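Protein CsuE (Acinetobacter baumannii, PDB 6FJY) is the tip adhesion subunit of archaic chaperone-usher Csu pili and probably makes the attachment to surfaces on which biofilm formation depends. Local coordinates at residues Q28-L33 against D101-F106; I71-N76 against Y107-A112. All coordinates share one frame; numbering follows the deposited sequence.

Contact 1. Residues Q28-L33 against D101-F106; sequences QFNSGL and DGNLPF
S31 and L104 meet through one carbonyl oxygen that takes two bonds from a single residue. The hydroxyl OG of S31 lies 2.7 Å from L104 O, above the carbonyl plane, while the backbone N of S31 donates to the same oxygen at 3.2 Å. OG reaches it because chi1 of 63° sets the hydroxyl between the backbone N and the carbonyl carbon; a serine, small and polar, suits this buried spot. Its CB does apolar work as well, sitting over one face of the F106 ring in a CH-pi contact, 3.5 Å from the ring centroid and 15° off the normal.

Two residues back along the strand, F29 pairs with F106 as an antiparallel hydrogen-bonded pair. F29 N to F106 O is almost straight, 177° at the hydrogen, and F106 N returns a bond to F29 O. Both aromatic side chains leave the same face of the sheet, where CZ of F29 comes 3.4 Å from CB of F106; L127 packs on F29 and the ring of Y50 meets that of F106. P105 takes the non-hydrogen-bonded position opposite N30, where the pairing with strand 24-31 asks for no N-H from it. The extended chain of Q28 lays its amide against P105 CB.

Beyond S31 the chain turns at G32, whose positive phi is easily held only by glycine. W131 touches S31, L33 and L104 together, and N103 OD1 bonds to S34 OG. At this corner of the Ig-like domain the bond from L104 N to L33 O, 3.0 Å long, carries the backbone contact past G32; phenylalanine and leucine side chains supply the apolar packing, and the serine hydroxyl adds a second bond at L104 O.

Contact 2. Residues I71-N76 against Y107-A112; sequences IILDSN and YIRLPA
I71, L73, Y107 and R109 share one face of an antiparallel strand pair, 67-73 against 103-110, in the beta sandwich of an Ig-like fold. The backbone is the tight part. L73 N donates to Y107 O at 2.8 Å, and Y107 N answers to L73 O; at the other pair R109 N reaches I71 O at 2.7 Å, while the return bond from I71 N to R109 O is weak, bent to 123° at the hydrogen.

Between these pairs I72 and I108 occupy the non-hydrogen-bonded position and point to the buried side. They lie next to each other and aim the same way, with CD1 of I72 3.9 Å from CG1 of I108, and L173 of strand 167-184 packs on both. Beta-branched isoleucines suit the place, since they favour extended backbone and are apolar throughout.

On the opposite face L73 is buried, while I71, Y107 and R109 stay partly exposed, and the chemistry is mixed. I71 sends CD1 out to CG of P111, 3.9 Å away, where the strand has given way to loop. Y107 turns an edge to the loop after L73: D74 O lies in the ring plane, 3.4 Å from CD2. That loop is tied down by its own polar groups, D74 bonding to E78 N and to the hydroxyl of Y50.

R109 borders this partly exposed side; its methylenes start out extended, CG anti to the backbone N at chi1 -175°, then bend at chi3 (-68°) and carry the guanidinium back across L73. Both methyls of the leucine lie over the same guanidinium face, CD1 3.7 Å above its plane and CD2 3.2 Å from NH2.

Both contacts use strand 103-110, edged by strand 24-31 in contact 1 and by strand 67-73 in contact 2, so together they place three neighbouring antiparallel strands side by side. Contact 1 is the more buried, and there a hydroxyl joins the backbone bonding at a corner beside aromatic rings. Contact 2 is a more regular pairing, with isoleucines on its buried face and an arginine and a tyrosine on the partly exposed one. They meet where the loop after L73 comes up to L104-F106: S75 OG makes a probable hydrogen bond to P105 O, and F106 CD1 packs on D74 CA.

Contact 1. Residues Q28-L33 against D101-F106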
ATOM      1  N   GLN D  28       6.186  -6.593  14.684  1.00 63.00           N
ATOM      2  CA  GLN D  28       6.458  -6.141  16.038  1.00 59.39           C
ATOM      3  C   GLN D  28       5.528  -5.002  16.426  1.00 66.30           C
ATOM      4  O   GLN D  28       5.384  -4.026  15.685  1.00 51.42           O
ATOM      5  CB  GLN D  28       7.911  -5.702  16.140  1.00 71.56           C
ATOM      6  CG  GLN D  28       8.266  -4.903  17.358  1.00 82.93           C
ATOM      7  CD  GLN D  28       9.769  -4.712  17.467  1.00 90.93           C
ATOM      8  OE1 GLN D  28      10.543  -5.321  16.718  1.00 76.02           O
ATOM      9  NE2 GLN D  28      10.189  -3.866  18.398  1.00104.31           N
ATOM     10  N   PHE D  29       4.887  -5.138  17.584  1.00 75.28           N
ATOM     11  CA  PHE D  29       4.050  -4.084  18.134  1.00 63.76           C
ATOM     12  C   PHE D  29       4.312  -3.955  19.628  1.00 61.37           C
ATOM     13  O   PHE D  29       4.852  -4.860  20.269  1.00 50.74           O
ATOM     14  CB  PHE D  29       2.560  -4.347  17.869  1.00 57.42           C
ATOM     15  CG  PHE D  29       1.956  -5.418  18.736  1.00 59.10           C
ATOM     16  CD1 PHE D  29       2.037  -6.751  18.376  1.00 68.64           C
ATOM     17  CD2 PHE D  29       1.266  -5.087  19.887  1.00 69.01           C
ATOM     18  CE1 PHE D  29       1.465  -7.732  19.161  1.00 65.63           C
ATOM     19  CE2 PHE D  29       0.696  -6.061  20.676  1.00 63.32           C
ATOM     20  CZ  PHE D  29       0.789  -7.383  20.311  1.00 66.38           C
ATOM     21  N   ASN D  30       3.913  -2.811  20.179  1.00 70.50           N
ATOM     22  CA  ASN D  30       4.126  -2.515  21.591  1.00 62.81           C
ATOM     23  C   ASN D  30       3.139  -3.285  22.459  1.00 63.16           C
ATOM     24  O   ASN D  30       1.926  -3.238  22.239  1.00 61.28           O
ATOM     25  CB  ASN D  30       4.010  -1.018  21.831  1.00 75.81           C
ATOM     26  CG  ASN D  30       4.935  -0.234  20.935  1.00 83.21           C
ATOM     27  OD1 ASN D  30       5.871  -0.792  20.352  1.00 61.12           O
ATOM     28  ND2 ASN D  30       4.679   1.059  20.806  1.00 91.78           N
ATOM     29  N   SER D  31       3.675  -4.011  23.436  1.00 66.76           N
ATOM     30  CA  SER D  31       2.865  -4.913  24.241  1.00 65.39           C
ATOM     31  C   SER D  31       2.018  -4.173  25.264  1.00 57.20           C
ATOM     32  O   SER D  31       0.956  -4.665  25.658  1.00 56.89           O
ATOM     33  CB  SER D  31       3.772  -5.904  24.959  1.00 58.76           C
ATOM     34  OG  SER D  31       4.625  -5.205  25.854  1.00 58.57           O
ATOM     35  N   GLY D  32       2.484  -3.005  25.707  1.00 71.39           N
ATOM     36  CA  GLY D  32       1.887  -2.257  26.799  1.00 55.54           C
ATOM     37  C   GLY D  32       2.878  -1.923  27.902  1.00 67.91           C
ATOM     38  O   GLY D  32       2.687  -0.939  28.623  1.00 53.25           O
ATOM     39  N   LEU D  33       3.928  -2.727  28.041  1.00 62.67           N
ATOM     40  CA  LEU D  33       5.015  -2.443  28.967  1.00 65.27           C
ATOM     41  C   LEU D  33       6.155  -1.739  28.228  1.00 67.11           C
ATOM     42  O   LEU D  33       6.407  -1.983  27.046  1.00 71.05           O
ATOM     43  CB  LEU D  33       5.516  -3.729  29.630  1.00 59.88           C
ATOM     44  CG  LEU D  33       6.206  -3.696  31.001  1.00 68.17           C
ATOM     45  CD1 LEU D  33       7.707  -3.685  30.866  1.00 75.99           C
ATOM     46  CD2 LEU D  33       5.750  -2.506  31.830  1.00 66.72           C
ATOM     47  N   ASP D 101      11.893   4.443  23.414  1.00 78.32           N
ATOM     48  CA  ASP D 101      10.800   4.333  24.375  1.00 73.36           C
ATOM     49  C   ASP D 101      10.874   3.065  25.218  1.00 75.20           C
ATOM     50  O   ASP D 101      10.011   2.865  26.085  1.00 63.45           O
ATOM     51  CB  ASP D 101       9.451   4.396  23.655  1.00 76.76           C
ATOM     52  CG  ASP D 101       9.142   5.784  23.107  1.00 87.51           C
ATOM     53  OD1 ASP D 101       9.927   6.722  23.368  1.00 86.19           O
ATOM     54  OD2 ASP D 101       8.117   5.930  22.410  1.00 88.91           O
ATOM     55  N   GLY D 102      11.874   2.216  24.990  1.00 88.51           N
ATOM     56  CA  GLY D 102      12.039   1.002  25.774  1.00 83.48           C
ATOM     57  C   GLY D 102      10.850   0.072  25.700  1.00 71.60           C
ATOM     58  O   GLY D 102      10.477  -0.537  26.709  1.00 56.01           O
ATOM     59  N   ASN D 103      10.247  -0.054  24.522  1.00 72.62           N
ATOM     60  CA  ASN D 103       9.037  -0.846  24.389  1.00 78.64           C
ATOM     61  C   ASN D 103       9.371  -2.326  24.451  1.00 72.53           C
ATOM     62  O   ASN D 103      10.233  -2.816  23.717  1.00 45.69           O
ATOM     63  CB  ASN D 103       8.322  -0.519  23.081  1.00 83.76           C
ATOM     64  CG  ASN D 103       7.668   0.847  23.102  1.00 85.52           C
ATOM     65  OD1 ASN D 103       7.386   1.400  24.166  1.00 70.98           O
ATOM     66  ND2 ASN D 103       7.429   1.404  21.920  1.00101.14           N
ATOM     67  N   LEU D 104       8.702  -3.035  25.338  1.00 58.56           N
ATOM     68  CA  LEU D 104       8.772  -4.479  25.298  1.00 69.31           C
ATOM     69  C   LEU D 104       7.885  -4.944  24.155  1.00 68.01           C
ATOM     70  O   LEU D 104       6.691  -4.625  24.147  1.00 59.75           O
ATOM     71  CB  LEU D 104       8.325  -5.088  26.612  1.00 74.84           C
ATOM     72  CG  LEU D 104       8.604  -6.581  26.697  1.00 70.65           C
ATOM     73  CD1 LEU D 104      10.099  -6.855  26.597  1.00 59.22           C
ATOM     74  CD2 LEU D 104       8.045  -7.118  27.979  1.00 64.97           C
ATOM     75  N   PRO D 105       8.429  -5.625  23.149  1.00 72.70           N
ATOM     76  CA  PRO D 105       7.636  -5.939  21.961  1.00 63.36           C
ATOM     77  C   PRO D 105       6.930  -7.280  22.047  1.00 64.86           C
ATOM     78  O   PRO D 105       7.442  -8.260  22.594  1.00 58.38           O
ATOM     79  CB  PRO D 105       8.693  -5.960  20.848  1.00 62.71           C
ATOM     80  CG  PRO D 105       9.915  -6.440  21.538  1.00 64.77           C
ATOM     81  CD  PRO D 105       9.866  -5.876  22.931  1.00 63.86           C
ATOM     82  N   PHE D 106       5.716  -7.292  21.518  1.00 73.77           N
ATOM     83  CA  PHE D 106       5.001  -8.495  21.135  1.00 65.55           C
ATOM     84  C   PHE D 106       4.909  -8.527  19.613  1.00 58.34           C
ATOM     85  O   PHE D 106       5.220  -7.547  18.928  1.00 53.09           O
ATOM     86  CB  PHE D 106       3.600  -8.541  21.761  1.00 60.97           C
ATOM     87  CG  PHE D 106       3.567  -8.992  23.201  1.00 75.42           C
ATOM     88  CD1 PHE D 106       4.724  -9.094  23.953  1.00 84.24           C
ATOM     89  CD2 PHE D 106       2.360  -9.326  23.797  1.00 76.17           C
ATOM     90  CE1 PHE D 106       4.675  -9.512  25.277  1.00 80.66           C
ATOM     91  CE2 PHE D 106       2.306  -9.746  25.115  1.00 84.41           C
ATOM     92  CZ  PHE D 106       3.465  -9.838  25.857  1.00 76.47           C
TER

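Contact 2. Residues I71-N76 against Y107-A112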
ATOM      1  N   ILE D  71      -1.994 -14.489  15.324  1.00 78.16           N
ATOM      2  CA  ILE D  71      -1.371 -15.212  16.421  1.00 82.74           C
ATOM      3  C   ILE D  71      -0.495 -14.211  17.146  1.00 81.59           C
ATOM      4  O   ILE D  71       0.399 -13.614  16.532  1.00 59.72           O
ATOM      5  CB  ILE D  71      -0.526 -16.405  15.940  1.00 77.06           C
ATOM      6  CG1 ILE D  71      -1.389 -17.418  15.191  1.00 85.83           C
ATOM      7  CG2 ILE D  71       0.191 -17.053  17.103  1.00 71.19           C
ATOM      8  CD1 ILE D  71      -0.589 -18.532  14.577  1.00 86.06           C
ATOM      9  N   ILE D  72      -0.753 -14.005  18.432  1.00 74.00           N
ATOM     10  CA  ILE D  72       0.022 -13.042  19.201  1.00 80.25           C
ATOM     11  C   ILE D  72       1.125 -13.781  19.942  1.00 69.91           C
ATOM     12  O   ILE D  72       0.882 -14.815  20.571  1.00 59.22           O
ATOM     13  CB  ILE D  72      -0.869 -12.252  20.169  1.00 80.50           C
ATOM     14  CG1 ILE D  72      -2.135 -11.787  19.454  1.00 79.80           C
ATOM     15  CG2 ILE D  72      -0.121 -11.045  20.673  1.00 84.87           C
ATOM     16  CD1 ILE D  72      -1.852 -11.035  18.178  1.00 73.13           C
ATOM     17  N   LEU D  73       2.345 -13.254  19.851  1.00 70.23           N
ATOM     18  CA  LEU D  73       3.507 -13.859  20.477  1.00 73.02           C
ATOM     19  C   LEU D  73       4.235 -12.826  21.322  1.00 60.19           C
ATOM     20  O   LEU D  73       4.261 -11.639  20.991  1.00 58.05           O
ATOM     21  CB  LEU D  73       4.469 -14.449  19.428  1.00 85.82           C
ATOM     22  CG  LEU D  73       3.973 -15.542  18.472  1.00 90.01           C
ATOM     23  CD1 LEU D  73       3.491 -14.953  17.161  1.00 80.45           C
ATOM     24  CD2 LEU D  73       5.079 -16.559  18.226  1.00 91.85           C
ATOM     25  N   ASP D  74       4.843 -13.301  22.413  1.00 65.00           N
ATOM     26  CA  ASP D  74       5.532 -12.450  23.374  1.00 65.74           C
ATOM     27  C   ASP D  74       6.947 -12.143  22.897  1.00 66.16           C
ATOM     28  O   ASP D  74       7.344 -12.482  21.781  1.00 60.35           O
ATOM     29  CB  ASP D  74       5.550 -13.106  24.754  1.00 75.05           C
ATOM     30  CG  ASP D  74       6.213 -14.478  24.746  1.00 77.02           C
ATOM     31  OD1 ASP D  74       6.814 -14.842  23.716  1.00 64.14           O
ATOM     32  OD2 ASP D  74       6.123 -15.197  25.767  1.00 70.78           O
ATOM     33  N   SER D  75       7.737 -11.518  23.770  1.00 74.82           N
ATOM     34  CA  SER D  75       9.059 -11.039  23.393  1.00 70.78           C
ATOM     35  C   SER D  75      10.045 -12.169  23.112  1.00 70.46           C
ATOM     36  O   SER D  75      11.104 -11.917  22.534  1.00 60.04           O
ATOM     37  CB  SER D  75       9.605 -10.124  24.491  1.00 73.01           C
ATOM     38  OG  SER D  75       8.684  -9.089  24.788  1.00 67.80           O
ATOM     39  N   ASN D  76       9.739 -13.400  23.519  1.00 83.31           N
ATOM     40  CA  ASN D  76      10.581 -14.551  23.219  1.00 91.20           C
ATOM     41  C   ASN D  76      10.022 -15.393  22.075  1.00 78.24           C
ATOM     42  O   ASN D  76      10.397 -16.560  21.930  1.00 77.24           O
ATOM     43  CB  ASN D  76      10.763 -15.407  24.472  1.00 95.92           C
ATOM     44  CG  ASN D  76      11.500 -14.677  25.576  1.00 96.25           C
ATOM     45  OD1 ASN D  76      12.623 -14.198  25.385  1.00 81.73           O
ATOM     46  ND2 ASN D  76      10.869 -14.586  26.743  1.00110.85           N
ATOM     47  N   TYR D 107       4.446  -9.655  19.085  1.00 53.93           N
ATOM     48  CA  TYR D 107       4.459  -9.880  17.651  1.00 67.54           C
ATOM     49  C   TYR D 107       3.109 -10.418  17.210  1.00 72.89           C
ATOM     50  O   TYR D 107       2.511 -11.261  17.886  1.00 60.63           O
ATOM     51  CB  TYR D 107       5.593 -10.852  17.244  1.00 55.44           C
ATOM     52  CG  TYR D 107       6.976 -10.354  17.631  1.00 68.10           C
ATOM     53  CD1 TYR D 107       7.716  -9.547  16.773  1.00 67.23           C
ATOM     54  CD2 TYR D 107       7.532 -10.673  18.869  1.00 74.36           C
ATOM     55  CE1 TYR D 107       8.976  -9.085  17.137  1.00 70.62           C
ATOM     56  CE2 TYR D 107       8.791 -10.212  19.240  1.00 62.54           C
ATOM     57  CZ  TYR D 107       9.506  -9.424  18.373  1.00 63.69           C
ATOM     58  OH  TYR D 107      10.750  -8.967  18.742  1.00 64.00           O
ATOM     59  N   ILE D 108       2.636  -9.918  16.073  1.00 75.65           N
ATOM     60  CA  ILE D 108       1.469 -10.460  15.398  1.00 70.01           C
ATOM     61  C   ILE D 108       1.936 -11.384  14.280  1.00 70.03           C
ATOM     62  O   ILE D 108       2.787 -11.018  13.458  1.00 52.75           O
ATOM     63  CB  ILE D 108       0.569  -9.344  14.846  1.00 71.58           C
ATOM     64  CG1 ILE D 108       0.058  -8.457  15.979  1.00 89.56           C
ATOM     65  CG2 ILE D 108      -0.597  -9.942  14.094  1.00 72.64           C
ATOM     66  CD1 ILE D 108      -0.949  -7.420  15.529  1.00 93.47           C
ATOM     67  N   ARG D 109       1.369 -12.578  14.249  1.00 78.93           N
ATOM     68  CA  ARG D 109       1.600 -13.559  13.197  1.00 71.70           C
ATOM     69  C   ARG D 109       0.287 -13.771  12.454  1.00 65.49           C
ATOM     70  O   ARG D 109      -0.690 -14.253  13.036  1.00 62.65           O
ATOM     71  CB  ARG D 109       2.114 -14.878  13.784  1.00 72.52           C
ATOM     72  CG  ARG D 109       2.502 -15.916  12.737  1.00 88.47           C
ATOM     73  CD  ARG D 109       3.067 -17.184  13.365  1.00 87.54           C
ATOM     74  NE  ARG D 109       4.362 -16.965  14.009  1.00 81.24           N
ATOM     75  CZ  ARG D 109       4.966 -17.858  14.791  1.00 93.86           C
ATOM     76  NH1 ARG D 109       4.399 -19.036  15.027  1.00 94.46           N
ATOM     77  NH2 ARG D 109       6.142 -17.575  15.331  1.00100.75           N
ATOM     78  N   LEU D 110       0.263 -13.406  11.175  1.00 74.26           N
ATOM     79  CA  LEU D 110      -0.841 -13.760  10.301  1.00 73.60           C
ATOM     80  C   LEU D 110      -0.498 -15.047   9.560  1.00 85.09           C
ATOM     81  O   LEU D 110       0.435 -15.043   8.740  1.00 70.86           O
ATOM     82  CB  LEU D 110      -1.119 -12.641   9.319  1.00 64.95           C
ATOM     83  CG  LEU D 110      -1.631 -11.370   9.990  1.00 70.08           C
ATOM     84  CD1 LEU D 110      -1.858 -10.264   8.981  1.00 65.74           C
ATOM     85  CD2 LEU D 110      -2.904 -11.675  10.727  1.00 72.41           C
ATOM     86  N   PRO D 111      -1.182 -16.156   9.829  1.00 93.23           N
ATOM     87  CA  PRO D 111      -0.926 -17.385   9.070  1.00 91.50           C
ATOM     88  C   PRO D 111      -1.167 -17.201   7.580  1.00 88.96           C
ATOM     89  O   PRO D 111      -2.124 -16.546   7.163  1.00 80.90           O
ATOM     90  CB  PRO D 111      -1.921 -18.381   9.671  1.00 95.43           C
ATOM     91  CG  PRO D 111      -2.143 -17.884  11.060  1.00 93.34           C
ATOM     92  CD  PRO D 111      -2.052 -16.394  10.991  1.00 88.93           C
ATOM     93  N   ALA D 112      -0.297 -17.816   6.777  1.00 96.73           N
ATOM     94  CA  ALA D 112      -0.450 -17.797   5.330  1.00 86.57           C
ATOM     95  C   ALA D 112      -1.705 -18.551   4.912  1.00 89.34           C
ATOM     96  O   ALA D 112      -2.270 -19.346   5.670  1.00 91.81           O
ATOM     97  CB  ALA D 112       0.774 -18.407   4.639  1.00 66.47           C
TER